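Local coordinates for protein ADP-ribosylating toxin CARDS (Mycoplasma pneumoniae, PDB 4TLV) that transfers the ADP-ribosyl group of NAD(+) to multiple target proteins as a virulence factor and causes vacuoles to form in mammalian cells, at residues N358-K363 against S380-Q385. Sequence-based numbering, arbitrary orientation.
Sequences NAVNQK and SELLGQ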
loop_
_atom_site.group_PDB
_atom_site.type_symbol
_atom_site.label_atom_id
_atom_site.label_comp_id
_atom_site.label_asym_id
_atom_site.label_seq_id
_atom_site.Cartn_x
_atom_site.Cartn_y
_atom_site.Cartn_z
ATOM N N ASN A 358 3.907 -0.781 -3.223
ATOM C CA ASN A 358 5.024 -0.808 -2.297
ATOM C C ASN A 358 6.165 0.128 -2.671
ATOM O O ASN A 358 7.206 0.092 -2.045
ATOM C CB ASN A 358 5.570 -2.239 -2.128
ATOM C CG ASN A 358 5.995 -2.866 -3.459
ATOM O OD1 ASN A 358 5.393 -2.604 -4.503
ATOM N ND2 ASN A 358 7.039 -3.700 -3.420
ATOM N N ALA A 359 5.982 0.961 -3.687
ATOM C CA ALA A 359 7.080 1.831 -4.132
ATOM C C ALA A 359 7.098 3.140 -3.342
ATOM O O ALA A 359 6.241 4.011 -3.548
ATOM C CB ALA A 359 6.951 2.109 -5.634
ATOM N N VAL A 360 8.070 3.282 -2.442
ATOM C CA VAL A 360 8.158 4.476 -1.603
ATOM C C VAL A 360 8.333 5.729 -2.464
ATOM O O VAL A 360 7.811 6.789 -2.134
ATOM C CB VAL A 360 9.289 4.358 -0.556
ATOM C CG1 VAL A 360 9.438 5.661 0.247
ATOM C CG2 VAL A 360 9.011 3.191 0.399
ATOM N N ASN A 361 9.034 5.604 -3.588
ATOM C CA ASN A 361 9.252 6.762 -4.450
ATOM C C ASN A 361 8.001 7.214 -5.222
ATOM O O ASN A 361 8.030 8.243 -5.891
ATOM C CB ASN A 361 10.464 6.568 -5.386
ATOM C CG ASN A 361 10.292 5.406 -6.362
ATOM O OD1 ASN A 361 9.221 4.791 -6.448
ATOM N ND2 ASN A 361 11.355 5.106 -7.117
ATOM N N GLN A 362 6.900 6.469 -5.092
ATOM C CA GLN A 362 5.609 6.915 -5.634
ATOM C C GLN A 362 4.662 7.448 -4.556
ATOM O O GLN A 362 3.492 7.717 -4.837
ATOM C CB GLN A 362 4.898 5.788 -6.406
ATOM C CG GLN A 362 5.690 5.188 -7.575
ATOM C CD GLN A 362 4.983 3.989 -8.202
ATOM O OE1 GLN A 362 3.865 3.639 -7.828
ATOM N NE2 GLN A 362 5.634 3.360 -9.169
ATOM N N LYS A 363 5.142 7.597 -3.327
ATOM C CA LYS A 363 4.276 8.066 -2.251
ATOM C C LYS A 363 4.457 9.560 -1.963
ATOM O O LYS A 363 5.586 10.055 -1.869
ATOM C CB LYS A 363 4.465 7.217 -0.993
ATOM C CG LYS A 363 4.129 5.717 -1.226
ATOM C CD LYS A 363 4.077 4.970 0.109
ATOM C CE LYS A 363 3.839 3.467 -0.077
ATOM N NZ LYS A 363 2.630 3.160 -0.948
ATOM N N SER A 380 7.507 14.397 -1.021
ATOM C CA SER A 380 7.824 12.992 -1.304
ATOM C C SER A 380 8.200 12.187 -0.051
ATOM O O SER A 380 9.026 12.636 0.756
ATOM C CB SER A 380 8.969 12.908 -2.304
ATOM O OG SER A 380 9.366 11.561 -2.479
ATOM N N GLU A 381 7.615 10.997 0.109
ATOM C CA GLU A 381 7.993 10.114 1.210
ATOM C C GLU A 381 9.424 9.606 1.047
ATOM O O GLU A 381 10.016 9.110 1.996
ATOM C CB GLU A 381 7.039 8.915 1.349
ATOM C CG GLU A 381 5.616 9.278 1.751
ATOM C CD GLU A 381 5.498 9.722 3.208
ATOM O OE1 GLU A 381 6.519 9.738 3.941
ATOM O OE2 GLU A 381 4.368 10.046 3.622
ATOM N N LEU A 382 9.979 9.726 -0.158
ATOM C CA LEU A 382 11.353 9.266 -0.389
ATOM C C LEU A 382 12.360 10.067 0.455
ATOM O O LEU A 382 13.425 9.558 0.832
ATOM C CB LEU A 382 11.704 9.349 -1.879
ATOM C CG LEU A 382 12.975 8.618 -2.315
ATOM C CD1 LEU A 382 12.842 7.119 -2.059
ATOM C CD2 LEU A 382 13.276 8.882 -3.767
ATOM N N LEU A 383 12.011 11.311 0.774
ATOM C CA LEU A 383 12.919 12.196 1.500
ATOM C C LEU A 383 12.698 12.140 3.003
ATOM O O LEU A 383 13.306 12.899 3.753
ATOM C CB LEU A 383 12.811 13.637 0.988
ATOM C CG LEU A 383 13.372 13.854 -0.424
ATOM C CD1 LEU A 383 13.085 15.251 -0.936
ATOM C CD2 LEU A 383 14.871 13.571 -0.449
ATOM N N GLY A 384 11.831 11.231 3.443
ATOM C CA GLY A 384 11.681 10.958 4.864
ATOM C C GLY A 384 11.285 12.167 5.690
ATOM O O GLY A 384 10.415 12.947 5.296
ATOM N N GLN A 385 11.937 12.335 6.837
ATOM C CA GLN A 385 11.594 13.419 7.755
ATOM C C GLN A 385 12.069 14.776 7.254
ATOM O O GLN A 385 11.761 15.802 7.861
ATOM C CB GLN A 385 12.163 13.159 9.159
ATOM C CG GLN A 385 11.717 11.844 9.795
ATOM C CD GLN A 385 10.209 11.739 9.950
ATOM O OE1 GLN A 385 9.484 12.728 9.809
ATOM N NE2 GLN A 385 9.727 10.534 10.248
HETATM O O HOH W 1 7.563 10.217 -3.758
#
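Glu381 N donates an almost straight hydrogen bond to Lys363 O (3.0 Å, 176° at the hydrogen), joining two short 3-10 turns through their backbones. A water donates to the same oxygen, which is thus gripped twice. That water also bonds Ser380 OG at 2.6 Å and, weakly, Asn361 O. Serine suits its place: with OG anti to its own backbone N (chi1 174°), the hydroxyl accepts from Leu382 N at 3.0 Å, forming an ST turn at the start of the second 3-10 turn, while still meeting the water.

Beside the backbone bond, the aliphatic parts of two long charged side chains lie against each other, Lys363 CB 3.6 Å from Glu381 CG. Their charged ends part company. The lysine NZ bonds Tyr320 O and Val357 O; the glutamate bends at chi2 (-72°), and OE2 takes a hydrogen bond from Gln321 NE2. Both residues thus give methylenes to the contact and their charges to polar partners nearby.

On the more exposed flank the contact is apolar. Val360 sets CG1 over the face of the peptide between Glu381 and Leu382, 3.9 Å from Glu381 O. Both methyls of Leu382 face Asn361 CB from one side, CD2 at 4.0 Å and CD1 at 4.1 Å, whereas the asparagine amide turns away. Valine and leucine suit these places because their methyls offer only van der Waals contact, here to a peptide face and a CB. Here the loop entering strand 364-368 is tied to the one leaving strand 375-380, joining the two outer ends of a beta hairpin in the D2 beta-trefoil.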